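Local coordinates for protein CMP-sialic acid transporter 1 (Zea mays, PDB 6I1R) that probably carries CMP-sialic acid from the cytoplasm into the Golgi in exchange for CMP, captured here facing outward with CMP bound, at residues Leu93-Pro98 with Pro159-Leu164; Asn106-Thr111 with Cys171-Ala176; Thr112-Arg117 with Ile127-Ile132; Val133-Gly138 with Ile297-Met302. The protein carries 5 engineered substitutions. All blocks are in the same frame, centred on the assembly; numbering follows the deposited sequence.

Contact 1: Leu93-Pro98 with Pro159-Leu164; sequences LTYVDP and PLEGYL
Y95 lays its ring against the first turn of helix 160-186, where E161 closes over it and P159 meets it at a slant. The CB of E161 stands over one ring face, 3.4 Å from the centroid of the Y95 ring, 15° off the normal and displaced toward CE2, which makes a CH-pi contact. E161 has its CG opposite the carbonyl carbon (chi1 -78°) and a bend at chi2; together they run the chain past CE2 and CZ of the tyrosine and bring the carboxylate plane within 18° of the ring plane. E161 CD lies 3.7 Å from Y95 CE2. P159, in the N-cap position of the helix, sets its CB 3.9 Å from Y95 CD2, while its CD rests 3.5 Å from the Y95 carbonyl O. Lacking a side chain, G162 lets the backbones close in, its CA 3.7 Å from Y95 CB, and V96 CG1 lies against the same CA. The loop also faces the second subunit: L221 of that chain packs on Y95. Replacing Y95 by alanine takes the ring away and would probably leave E161 CB and the P159 ring facing a gap at the start of the helix. Without a polar bond between the two segments, the join rests on shape and CH-pi contact, and the acid of E161 lies above the ring's rim, nearly parallel to it.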
loop_
_atom_site.group_PDB
_atom_site.type_symbol
_atom_site.label_atom_id
_atom_site.label_comp_id
_atom_site.label_asym_id
_atom_site.label_seq_id
_atom_site.Cartn_x
_atom_site.Cartn_y
_atom_site.Cartn_z
ATOM N N LEU B 93 7.208 4.748 -11.632
ATOM C CA LEU B 93 6.180 5.208 -10.686
ATOM C C LEU B 93 6.645 6.442 -9.899
ATOM O O LEU B 93 5.817 7.084 -9.255
ATOM C CB LEU B 93 5.831 4.058 -9.732
ATOM C CG LEU B 93 5.016 2.915 -10.340
ATOM C CD1 LEU B 93 5.133 1.655 -9.496
ATOM C CD2 LEU B 93 3.555 3.309 -10.508
ATOM N N THR B 94 7.938 6.782 -9.928
ATOM C CA THR B 94 8.418 7.998 -9.253
ATOM C C THR B 94 8.295 9.213 -10.184
ATOM O O THR B 94 8.672 10.314 -9.792
ATOM C CB THR B 94 9.856 7.843 -8.736
ATOM O OG1 THR B 94 10.761 7.881 -9.840
ATOM C CG2 THR B 94 10.067 6.571 -7.946
ATOM N N TYR B 95 7.786 9.027 -11.403
ATOM C CA TYR B 95 7.462 10.157 -12.284
ATOM C C TYR B 95 5.958 10.200 -12.594
ATOM O O TYR B 95 5.429 11.276 -12.870
ATOM C CB TYR B 95 8.266 10.083 -13.585
ATOM C CG TYR B 95 9.762 10.183 -13.417
ATOM C CD1 TYR B 95 10.527 9.057 -13.157
ATOM C CD2 TYR B 95 10.419 11.397 -13.536
ATOM C CE1 TYR B 95 11.903 9.136 -13.012
ATOM C CE2 TYR B 95 11.795 11.494 -13.393
ATOM C CZ TYR B 95 12.541 10.359 -13.130
ATOM O OH TYR B 95 13.896 10.440 -12.987
ATOM N N VAL B 96 5.268 9.058 -12.555
ATOM C CA VAL B 96 3.869 8.991 -12.996
ATOM C C VAL B 96 3.008 8.375 -11.888
ATOM O O VAL B 96 3.468 7.528 -11.119
ATOM C CB VAL B 96 3.723 8.200 -14.312
ATOM C CG1 VAL B 96 4.501 8.843 -15.449
ATOM C CG2 VAL B 96 4.115 6.738 -14.156
ATOM N N ASP B 97 1.751 8.811 -11.829
ATOM C CA ASP B 97 0.742 8.162 -10.988
ATOM C C ASP B 97 0.500 6.744 -11.524
ATOM O O ASP B 97 0.703 6.499 -12.713
ATOM C CB ASP B 97 -0.556 8.976 -10.926
ATOM C CG ASP B 97 -1.082 9.444 -12.275
ATOM O OD1 ASP B 97 -1.219 8.597 -13.180
ATOM O OD2 ASP B 97 -1.354 10.655 -12.410
ATOM N N PRO B 98 0.072 5.808 -10.656
ATOM C CA PRO B 98 -0.116 4.407 -11.074
ATOM C C PRO B 98 -1.136 4.216 -12.210
ATOM O O PRO B 98 -1.047 3.227 -12.935
ATOM C CB PRO B 98 -0.602 3.675 -9.814
ATOM C CG PRO B 98 -0.056 4.509 -8.692
ATOM C CD PRO B 98 -0.183 5.924 -9.212
ATOM N N PRO B 159 6.343 13.968 -16.748
ATOM C CA PRO B 159 7.750 14.143 -17.134
ATOM C C PRO B 159 8.173 13.176 -18.252
ATOM O O PRO B 159 7.601 12.090 -18.385
ATOM C CB PRO B 159 8.572 13.857 -15.868
ATOM C CG PRO B 159 7.590 14.058 -14.749
ATOM C CD PRO B 159 6.273 13.590 -15.330
ATOM N N LEU B 160 9.174 13.581 -19.028
ATOM C CA LEU B 160 9.652 12.788 -20.162
ATOM C C LEU B 160 10.155 11.427 -19.665
ATOM O O LEU B 160 9.869 10.402 -20.283
ATOM C CB LEU B 160 10.763 13.558 -20.886
ATOM C CG LEU B 160 11.301 12.905 -22.159
ATOM C CD1 LEU B 160 10.250 12.895 -23.258
ATOM C CD2 LEU B 160 12.557 13.611 -22.640
ATOM N N GLU B 161 10.897 11.435 -18.555
ATOM C CA GLU B 161 11.437 10.210 -17.949
ATOM C C GLU B 161 10.323 9.170 -17.786
ATOM O O GLU B 161 10.504 8.000 -18.120
ATOM C CB GLU B 161 12.055 10.501 -16.578
ATOM C CG GLU B 161 13.430 11.143 -16.641
ATOM C CD GLU B 161 13.438 12.660 -16.548
ATOM O OE1 GLU B 161 12.412 13.281 -16.896
ATOM O OE2 GLU B 161 14.473 13.217 -16.131
ATOM N N GLY B 162 9.185 9.611 -17.256
ATOM C CA GLY B 162 8.035 8.741 -17.059
ATOM C C GLY B 162 7.632 8.049 -18.348
ATOM O O GLY B 162 7.536 6.824 -18.396
ATOM N N TYR B 163 7.425 8.842 -19.394
ATOM C CA TYR B 163 6.992 8.319 -20.687
ATOM C C TYR B 163 8.075 7.403 -21.269
ATOM O O TYR B 163 7.762 6.329 -21.778
ATOM C CB TYR B 163 6.630 9.467 -21.634
ATOM C CG TYR B 163 5.322 10.142 -21.302
ATOM C CD1 TYR B 163 4.117 9.486 -21.495
ATOM C CD2 TYR B 163 5.282 11.427 -20.784
ATOM C CE1 TYR B 163 2.907 10.086 -21.186
ATOM C CE2 TYR B 163 4.080 12.045 -20.474
ATOM C CZ TYR B 163 2.888 11.371 -20.674
ATOM O OH TYR B 163 1.697 11.963 -20.367
ATOM N N LEU B 164 9.337 7.810 -21.168
ATOM C CA LEU B 164 10.434 7.040 -21.759
ATOM C C LEU B 164 10.578 5.695 -21.032
ATOM O O LEU B 164 10.791 4.668 -21.676
ATOM C CB LEU B 164 11.731 7.853 -21.691
ATOM C CG LEU B 164 12.690 7.654 -22.864
ATOM C CD1 LEU B 164 12.176 8.366 -24.107
ATOM C CD2 LEU B 164 14.091 8.139 -22.519
#

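Contact 2: Asn106-Thr111 with Cys171-Ala176; sequences NLKIVT and CLSALA
T111 and A174 form the tight part of this contact between helix 108-118 and helix 160-186. The methyl CB of A174 lies 3.4 Å from T111 OG1 and 3.8 Å from T111 CB, and it also reaches the carbonyl carbon of T111, so one small methyl fills the angle between threonine side chain and backbone. The hydroxyl of T111 takes the position between its own backbone N and carbonyl carbon (chi1 49°), which leaves CG2 to turn toward C171. There T111 CG2 meets C171 SG at 3.9 Å, at one end of the contact. OG1 has two carbonyls within hydrogen-bonding reach, L107 O one turn back at 3.0 Å and A170 O on the facing helix; its single proton cannot settle on both. The other end of the contact is looser. K108 approaches the facing helix with its CB, 4.2 Å from S173 OG, and its carbonyl O, 4.3 Å from A174 CB; the rest of the lysine leads away, touching T266 of helix 259-279. S173 is also in contact with H85 of helix 76-92, and its side chain is about 9 Å from the bound CMP. Chemically, then, the close fit comes from small residues: an alanine methyl lets the two backbones approach, with the K108 and A174 CA atoms 5.7 Å apart, while the T111 hydroxyl has a carbonyl within reach on either helix.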
loop_
_atom_site.group_PDB
_atom_site.type_symbol
_atom_site.label_atom_id
_atom_site.label_comp_id
_atom_site.label_asym_id
_atom_site.label_seq_id
_atom_site.Cartn_x
_atom_site.Cartn_y
_atom_site.Cartn_z
ATOM N N ASN B 106 -0.463 -1.064 -21.728
ATOM C CA ASN B 106 -1.044 -1.674 -22.933
ATOM C C ASN B 106 -0.052 -1.623 -24.105
ATOM O O ASN B 106 -0.377 -2.092 -25.199
ATOM C CB ASN B 106 -2.358 -1.000 -23.337
ATOM C CG ASN B 106 -3.406 -1.058 -22.249
ATOM O OD1 ASN B 106 -3.730 -2.133 -21.749
ATOM N ND2 ASN B 106 -3.941 0.092 -21.877
ATOM N N LEU B 107 1.139 -1.063 -23.898
ATOM C CA LEU B 107 2.143 -1.005 -24.960
ATOM C C LEU B 107 2.838 -2.369 -25.098
ATOM O O LEU B 107 3.422 -2.661 -26.141
ATOM C CB LEU B 107 3.153 0.108 -24.654
ATOM C CG LEU B 107 3.618 0.914 -25.866
ATOM C CD1 LEU B 107 2.590 1.973 -26.234
ATOM C CD2 LEU B 107 4.973 1.553 -25.612
ATOM N N LYS B 108 2.777 -3.200 -24.059
ATOM C CA LYS B 108 3.372 -4.545 -24.118
ATOM C C LYS B 108 2.717 -5.363 -25.237
ATOM O O LYS B 108 3.339 -6.270 -25.783
ATOM C CB LYS B 108 3.243 -5.285 -22.784
ATOM C CG LYS B 108 1.852 -5.304 -22.178
ATOM C CD LYS B 108 1.746 -6.200 -20.986
ATOM C CE LYS B 108 0.441 -6.955 -20.984
ATOM N NZ LYS B 108 0.282 -7.791 -19.771
ATOM N N ILE B 109 1.465 -5.049 -25.560
ATOM C CA ILE B 109 0.733 -5.753 -26.612
ATOM C C ILE B 109 1.425 -5.513 -27.962
ATOM O O ILE B 109 1.575 -6.449 -28.750
ATOM C CB ILE B 109 -0.753 -5.331 -26.626
ATOM C CG1 ILE B 109 -1.475 -5.772 -25.349
ATOM C CG2 ILE B 109 -1.459 -5.852 -27.871
ATOM C CD1 ILE B 109 -2.754 -5.016 -25.066
ATOM N N VAL B 110 1.852 -4.277 -28.225
ATOM C CA VAL B 110 2.495 -3.951 -29.509
ATOM C C VAL B 110 3.973 -4.365 -29.467
ATOM O O VAL B 110 4.513 -4.795 -30.488
ATOM C CB VAL B 110 2.321 -2.467 -29.900
ATOM C CG1 VAL B 110 0.854 -2.094 -30.040
ATOM C CG2 VAL B 110 3.021 -1.507 -28.949
ATOM N N THR B 111 4.621 -4.249 -28.307
ATOM C CA THR B 111 6.029 -4.645 -28.184
ATOM C C THR B 111 6.159 -6.172 -28.281
ATOM O O THR B 111 7.133 -6.650 -28.863
ATOM C CB THR B 111 6.676 -4.111 -26.900
ATOM O OG1 THR B 111 5.825 -4.423 -25.800
ATOM C CG2 THR B 111 6.931 -2.620 -26.942
ATOM N N CYS B 171 8.976 -2.895 -23.470
ATOM C CA CYS B 171 9.915 -3.624 -24.327
ATOM C C CYS B 171 10.554 -4.787 -23.555
ATOM O O CYS B 171 10.718 -5.880 -24.099
ATOM C CB CYS B 171 11.005 -2.701 -24.858
ATOM S SG CYS B 171 10.359 -1.291 -25.796
ATOM N N LEU B 172 10.913 -4.540 -22.298
ATOM C CA LEU B 172 11.503 -5.571 -21.440
ATOM C C LEU B 172 10.448 -6.638 -21.118
ATOM O O LEU B 172 10.712 -7.837 -21.245
ATOM C CB LEU B 172 12.037 -4.920 -20.160
ATOM C CG LEU B 172 13.248 -4.005 -20.344
ATOM C CD1 LEU B 172 13.439 -3.108 -19.133
ATOM C CD2 LEU B 172 14.507 -4.815 -20.616
ATOM N N SER B 173 9.264 -6.194 -20.702
ATOM C CA SER B 173 8.147 -7.100 -20.427
ATOM C C SER B 173 7.965 -8.069 -21.599
ATOM O O SER B 173 7.941 -9.287 -21.416
ATOM C CB SER B 173 6.879 -6.332 -20.156
ATOM O OG SER B 173 5.767 -7.211 -20.056
ATOM N N ALA B 174 7.848 -7.504 -22.798
ATOM C CA ALA B 174 7.682 -8.284 -24.023
ATOM C C ALA B 174 8.888 -9.209 -24.228
ATOM O O ALA B 174 8.718 -10.400 -24.488
ATOM C CB ALA B 174 7.502 -7.357 -25.199
ATOM N N LEU B 175 10.091 -8.654 -24.104
ATOM C CA LEU B 175 11.325 -9.414 -24.339
ATOM C C LEU B 175 11.348 -10.663 -23.449
ATOM O O LEU B 175 11.707 -11.746 -23.913
ATOM C CB LEU B 175 12.534 -8.513 -24.066
ATOM C CG LEU B 175 13.905 -9.166 -24.240
ATOM C CD1 LEU B 175 14.090 -9.681 -25.659
ATOM C CD2 LEU B 175 15.016 -8.194 -23.877
ATOM N N ALA B 176 10.952 -10.505 -22.186
ATOM C CA ALA B 176 10.938 -11.614 -21.227
ATOM C C ALA B 176 10.047 -12.746 -21.751
ATOM O O ALA B 176 10.489 -13.892 -21.871
ATOM C CB ALA B 176 10.462 -11.128 -19.879
#

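Contact 3: Thr112-Arg117 with Ile127-Ile132; sequences TGILFR and IQWMAI
W129 reaches across from helix 126-143 and sets the far corner of its indole on G113 and I114. The apolar contact between side chains is made at CH2, at the outer end of the six-membered ring: I114 CG1 comes 3.7 Å from W129 CH2, the isoleucine side chain crossing the indole at about a right angle. The same end of the ring packs on backbone, with W129 CH2 3.6 Å from G113 C and W129 CZ2 3.9 Å from G113 O. On the buried side I132 points its CG2 at G113 CA, a looser 4.4 Å, where a glycine leaves room for the branched chain. A further kind of contact is polar in its atoms but makes no bond: R117 NE sits at the indole edge, near its plane, 4.1 Å from W129 NE1, and the indole nitrogen in turn lies over a face of the guanidinium, the two planes being 63° apart. Bends at chi2 and chi3 fold the arginine back to this place, and its NH1 makes a weak hydrogen bond to R122 O in the connecting loop. A serine in place of W129 would probably open a gap beside G113 and I114 and leave the R117 head group freer to turn. The axes of the two segments approach to 11.1 Å at 145°, roughly antiparallel, and only a short loop joins the helices: this is a transmembrane helical hairpin, with the indole bridging its two arms.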
loop_
_atom_site.group_PDB
_atom_site.type_symbol
_atom_site.label_atom_id
_atom_site.label_comp_id
_atom_site.label_asym_id
_atom_site.label_seq_id
_atom_site.Cartn_x
_atom_site.Cartn_y
_atom_site.Cartn_z
ATOM N N THR B 112 5.214 -6.942 -27.728
ATOM C CA THR B 112 5.244 -8.398 -27.956
ATOM C C THR B 112 5.022 -8.651 -29.450
ATOM O O THR B 112 5.747 -9.429 -30.059
ATOM C CB THR B 112 4.225 -9.187 -27.119
ATOM O OG1 THR B 112 2.901 -8.758 -27.438
ATOM C CG2 THR B 112 4.460 -9.075 -25.629
ATOM N N GLY B 113 4.038 -7.964 -30.024
ATOM C CA GLY B 113 3.785 -8.028 -31.457
ATOM C C GLY B 113 5.068 -7.918 -32.264
ATOM O O GLY B 113 5.383 -8.805 -33.050
ATOM N N ILE B 114 5.822 -6.847 -32.028
ATOM C CA ILE B 114 7.033 -6.543 -32.807
ATOM C C ILE B 114 8.090 -7.631 -32.569
ATOM O O ILE B 114 8.645 -8.165 -33.524
ATOM C CB ILE B 114 7.564 -5.133 -32.469
ATOM C CG1 ILE B 114 6.602 -4.038 -32.940
ATOM C CG2 ILE B 114 8.964 -4.927 -33.033
ATOM C CD1 ILE B 114 6.746 -2.729 -32.199
ATOM N N LEU B 115 8.362 -7.954 -31.305
ATOM C CA LEU B 115 9.422 -8.918 -30.966
ATOM C C LEU B 115 9.031 -10.330 -31.430
ATOM O O LEU B 115 9.905 -11.136 -31.751
ATOM C CB LEU B 115 9.690 -8.876 -29.458
ATOM C CG LEU B 115 10.562 -7.714 -28.982
ATOM C CD1 LEU B 115 10.418 -7.500 -27.483
ATOM C CD2 LEU B 115 12.022 -7.941 -29.349
ATOM N N PHE B 116 7.733 -10.624 -31.464
ATOM C CA PHE B 116 7.230 -11.864 -32.067
ATOM C C PHE B 116 7.810 -12.009 -33.480
ATOM O O PHE B 116 8.327 -13.061 -33.851
ATOM C CB PHE B 116 5.698 -11.862 -32.106
ATOM C CG PHE B 116 5.052 -13.222 -32.181
ATOM C CD1 PHE B 116 5.168 -14.115 -31.127
ATOM C CD2 PHE B 116 4.303 -13.598 -33.285
ATOM C CE1 PHE B 116 4.567 -15.362 -31.186
ATOM C CE2 PHE B 116 3.699 -14.845 -33.341
ATOM C CZ PHE B 116 3.829 -15.724 -32.290
ATOM N N ARG B 117 7.722 -10.924 -34.245
ATOM C CA ARG B 117 8.252 -10.870 -35.605
ATOM C C ARG B 117 9.786 -10.881 -35.575
ATOM O O ARG B 117 10.409 -11.630 -36.321
ATOM C CB ARG B 117 7.745 -9.614 -36.323
ATOM C CG ARG B 117 8.434 -9.328 -37.649
ATOM C CD ARG B 117 7.878 -10.196 -38.760
ATOM N NE ARG B 117 6.628 -9.638 -39.246
ATOM C CZ ARG B 117 5.964 -10.057 -40.314
ATOM N NH1 ARG B 117 5.686 -11.337 -40.486
ATOM N NH2 ARG B 117 5.585 -9.172 -41.217
ATOM N N ILE B 127 -4.035 -7.887 -41.547
ATOM C CA ILE B 127 -5.261 -8.007 -40.746
ATOM C C ILE B 127 -4.897 -8.357 -39.296
ATOM O O ILE B 127 -5.523 -7.853 -38.360
ATOM C CB ILE B 127 -6.243 -9.036 -41.354
ATOM C CG1 ILE B 127 -7.558 -9.109 -40.574
ATOM C CG2 ILE B 127 -5.613 -10.416 -41.479
ATOM C CD1 ILE B 127 -8.251 -7.782 -40.400
ATOM N N GLN B 128 -3.900 -9.224 -39.125
ATOM C CA GLN B 128 -3.462 -9.651 -37.798
ATOM C C GLN B 128 -2.753 -8.489 -37.095
ATOM O O GLN B 128 -3.022 -8.220 -35.928
ATOM C CB GLN B 128 -2.562 -10.885 -37.899
ATOM C CG GLN B 128 -3.341 -12.189 -38.014
ATOM C CD GLN B 128 -2.486 -13.364 -38.422
ATOM O OE1 GLN B 128 -1.382 -13.210 -38.940
ATOM N NE2 GLN B 128 -3.004 -14.561 -38.201
ATOM N N TRP B 129 -1.867 -7.800 -37.812
ATOM C CA TRP B 129 -1.164 -6.638 -37.259
ATOM C C TRP B 129 -2.173 -5.580 -36.795
ATOM O O TRP B 129 -1.997 -4.962 -35.743
ATOM C CB TRP B 129 -0.166 -6.058 -38.271
ATOM C CG TRP B 129 1.240 -6.512 -38.036
ATOM C CD1 TRP B 129 1.976 -7.371 -38.800
ATOM C CD2 TRP B 129 2.080 -6.140 -36.931
ATOM N NE1 TRP B 129 3.218 -7.551 -38.252
ATOM C CE2 TRP B 129 3.311 -6.809 -37.103
ATOM C CE3 TRP B 129 1.911 -5.306 -35.818
ATOM C CZ2 TRP B 129 4.364 -6.665 -36.201
ATOM C CZ3 TRP B 129 2.954 -5.165 -34.928
ATOM C CH2 TRP B 129 4.163 -5.836 -35.121
ATOM N N MET B 130 -3.228 -5.390 -37.579
ATOM C CA MET B 130 -4.262 -4.419 -37.250
ATOM C C MET B 130 -5.050 -4.889 -36.019
ATOM O O MET B 130 -5.543 -4.061 -35.252
ATOM C CB MET B 130 -5.199 -4.207 -38.443
ATOM C CG MET B 130 -4.589 -3.304 -39.505
ATOM S SD MET B 130 -5.060 -3.727 -41.197
ATOM C CE MET B 130 -6.841 -3.662 -41.057
ATOM N N ALA B 131 -5.143 -6.204 -35.819
ATOM C CA ALA B 131 -5.810 -6.770 -34.641
ATOM C C ALA B 131 -4.962 -6.531 -33.385
ATOM O O ALA B 131 -5.496 -6.142 -32.342
ATOM C CB ALA B 131 -6.077 -8.241 -34.853
ATOM N N ILE B 132 -3.652 -6.757 -33.489
ATOM C CA ILE B 132 -2.745 -6.550 -32.350
ATOM C C ILE B 132 -2.894 -5.100 -31.876
ATOM O O ILE B 132 -3.082 -4.845 -30.686
ATOM C CB ILE B 132 -1.276 -6.881 -32.704
ATOM C CG1 ILE B 132 -1.104 -8.278 -33.311
ATOM C CG2 ILE B 132 -0.376 -6.698 -31.489
ATOM C CD1 ILE B 132 -1.685 -9.401 -32.484
#

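Contact 4: Val133-Gly138 with Ile297-Met302; sequences VLLAVG and IISLQM
An antiparallel pair within the all-helical bundle of this nucleotide-sugar transporter brings L134 and L135 of helix 126-143 against S299 and M302 of helix 287-304. The axes of the two short segments come within 8.6 Å of each other at 166°, close packing that the small S299 makes possible: its CA and that of L135 are 5.6 Å apart. The serine points into the interface, and its CB and OG both fit against L134 CB, the two CB atoms 3.8 Å apart, while OG is 3.5 Å from L135 CB. The hydroxyl stands opposite its own backbone N (chi1 -179°), which carries it across to the neighbouring helix. There it is hydrogen-bonded to A131 O, one turn before L135, so a polar group buried between two helices has a backbone carbonyl as its partner. S299 O is engaged as well, by the hydroxyl of Y264 on helix 259-279, which also packs on L135 and so draws a third helix into the group. Toward the surface, L134 takes over. Its CD1 meets the sulfur and CE of M302, with the two side chains crossing at about a right angle, and makes a looser touch with I298 CG2 on the surface, where lipid may lie. The methionine bends at chi3 (63°), turning its methyl back to the leucine, with M302 CE 3.6 Å from L134 CD1. The amide N of L135 is 3.3 Å from S299 OG, but the angle is too poor for a hydrogen bond.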
loop_
_atom_site.group_PDB
_atom_site.type_symbol
_atom_site.label_atom_id
_atom_site.label_comp_id
_atom_site.label_asym_id
_atom_site.label_seq_id
_atom_site.Cartn_x
_atom_site.Cartn_y
_atom_site.Cartn_z
ATOM N N VAL B 133 -2.828 -4.162 -32.819
ATOM C CA VAL B 133 -2.963 -2.742 -32.502
ATOM C C VAL B 133 -4.346 -2.508 -31.882
ATOM O O VAL B 133 -4.455 -1.912 -30.810
ATOM C CB VAL B 133 -2.736 -1.851 -33.740
ATOM C CG1 VAL B 133 -3.096 -0.396 -33.466
ATOM C CG2 VAL B 133 -1.307 -1.951 -34.255
ATOM N N LEU B 134 -5.393 -2.997 -32.540
ATOM C CA LEU B 134 -6.754 -2.790 -32.038
ATOM C C LEU B 134 -6.867 -3.272 -30.590
ATOM O O LEU B 134 -7.547 -2.632 -29.792
ATOM C CB LEU B 134 -7.770 -3.523 -32.918
ATOM C CG LEU B 134 -8.442 -2.678 -33.997
ATOM C CD1 LEU B 134 -9.372 -3.544 -34.823
ATOM C CD2 LEU B 134 -9.203 -1.505 -33.396
ATOM N N LEU B 135 -6.215 -4.385 -30.260
ATOM C CA LEU B 135 -6.274 -4.926 -28.900
ATOM C C LEU B 135 -5.690 -3.906 -27.915
ATOM O O LEU B 135 -6.307 -3.603 -26.893
ATOM C CB LEU B 135 -5.509 -6.252 -28.834
ATOM C CG LEU B 135 -5.615 -7.003 -27.508
ATOM C CD1 LEU B 135 -7.029 -7.516 -27.280
ATOM C CD2 LEU B 135 -4.618 -8.150 -27.451
ATOM N N ALA B 136 -4.505 -3.392 -28.234
ATOM C CA ALA B 136 -3.833 -2.401 -27.394
ATOM C C ALA B 136 -4.699 -1.142 -27.270
ATOM O O ALA B 136 -4.832 -0.584 -26.183
ATOM C CB ALA B 136 -2.475 -2.077 -27.968
ATOM N N VAL B 137 -5.281 -0.711 -28.386
ATOM C CA VAL B 137 -6.118 0.489 -28.406
ATOM C C VAL B 137 -7.401 0.223 -27.605
ATOM O O VAL B 137 -7.863 1.098 -26.878
ATOM C CB VAL B 137 -6.430 0.933 -29.850
ATOM C CG1 VAL B 137 -7.486 2.026 -29.890
ATOM C CG2 VAL B 137 -5.179 1.381 -30.590
ATOM N N GLY B 138 -7.963 -0.978 -27.734
ATOM C CA GLY B 138 -9.239 -1.325 -27.095
ATOM C C GLY B 138 -9.135 -1.414 -25.582
ATOM O O GLY B 138 -10.073 -1.050 -24.866
ATOM N N ILE B 297 -13.437 -7.478 -28.718
ATOM C CA ILE B 297 -14.155 -8.619 -29.309
ATOM C C ILE B 297 -13.877 -8.661 -30.818
ATOM O O ILE B 297 -13.654 -9.734 -31.380
ATOM C CB ILE B 297 -15.667 -8.556 -28.999
ATOM C CG1 ILE B 297 -15.952 -8.900 -27.534
ATOM C CG2 ILE B 297 -16.459 -9.449 -29.945
ATOM C CD1 ILE B 297 -17.384 -8.662 -27.106
ATOM N N ILE B 298 -13.892 -7.497 -31.465
ATOM C CA ILE B 298 -13.628 -7.412 -32.907
ATOM C C ILE B 298 -12.142 -7.700 -33.163
ATOM O O ILE B 298 -11.807 -8.367 -34.139
ATOM C CB ILE B 298 -14.083 -6.051 -33.476
ATOM C CG1 ILE B 298 -15.596 -6.037 -33.711
ATOM C CG2 ILE B 298 -13.313 -5.687 -34.739
ATOM C CD1 ILE B 298 -16.180 -4.662 -33.934
ATOM N N SER B 299 -11.260 -7.210 -32.295
ATOM C CA SER B 299 -9.831 -7.517 -32.406
ATOM C C SER B 299 -9.596 -9.029 -32.273
ATOM O O SER B 299 -8.670 -9.567 -32.883
ATOM C CB SER B 299 -9.021 -6.754 -31.391
ATOM O OG SER B 299 -7.638 -7.042 -31.536
ATOM N N LEU B 300 -10.419 -9.704 -31.472
ATOM C CA LEU B 300 -10.314 -11.157 -31.310
ATOM C C LEU B 300 -10.669 -11.836 -32.638
ATOM O O LEU B 300 -9.895 -12.635 -33.166
ATOM C CB LEU B 300 -11.252 -11.617 -30.188
ATOM C CG LEU B 300 -11.027 -13.040 -29.678
ATOM C CD1 LEU B 300 -10.068 -13.054 -28.497
ATOM C CD2 LEU B 300 -12.346 -13.694 -29.291
ATOM N N GLN B 301 -11.836 -11.489 -33.171
ATOM C CA GLN B 301 -12.334 -12.077 -34.410
ATOM C C GLN B 301 -11.292 -11.886 -35.522
ATOM O O GLN B 301 -10.894 -12.851 -36.165
ATOM C CB GLN B 301 -13.686 -11.462 -34.779
ATOM C CG GLN B 301 -14.815 -11.888 -33.849
ATOM C CD GLN B 301 -16.144 -11.285 -34.229
ATOM O OE1 GLN B 301 -16.231 -10.134 -34.651
ATOM N NE2 GLN B 301 -17.202 -12.064 -34.070
ATOM N N MET B 302 -10.830 -10.654 -35.713
ATOM C CA MET B 302 -9.856 -10.341 -36.768
ATOM C C MET B 302 -8.672 -11.313 -36.706
ATOM O O MET B 302 -8.294 -11.895 -37.722
ATOM C CB MET B 302 -9.327 -8.909 -36.634
ATOM C CG MET B 302 -10.330 -7.868 -37.067
ATOM S SD MET B 302 -9.940 -6.189 -36.543
ATOM C CE MET B 302 -8.398 -5.900 -37.407
#

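Contacts 2, 3 and 4 pack against one another as a cluster, and contact 1 stands apart from them. The centres of contacts 2 and 3 are about 11 Å apart, as are those of 3 and 4, while those of 2 and 4 are about 16 Å apart. Helix 108-118 serves contacts 2 and 3, helix 126-143 serves 3 and 4; I109 packs on I132 between contacts 2 and 3, and on L135 and A136 of contact 4. Contact 1 shares helix 160-186 with contact 2, but their centres lie about 17 Å apart and their nearest atoms about 7 Å, and contact 1 alone of the four meets the second subunit. Contact 2 leads toward the nucleotide: A176 touches Y82, a residue of the CMP pocket.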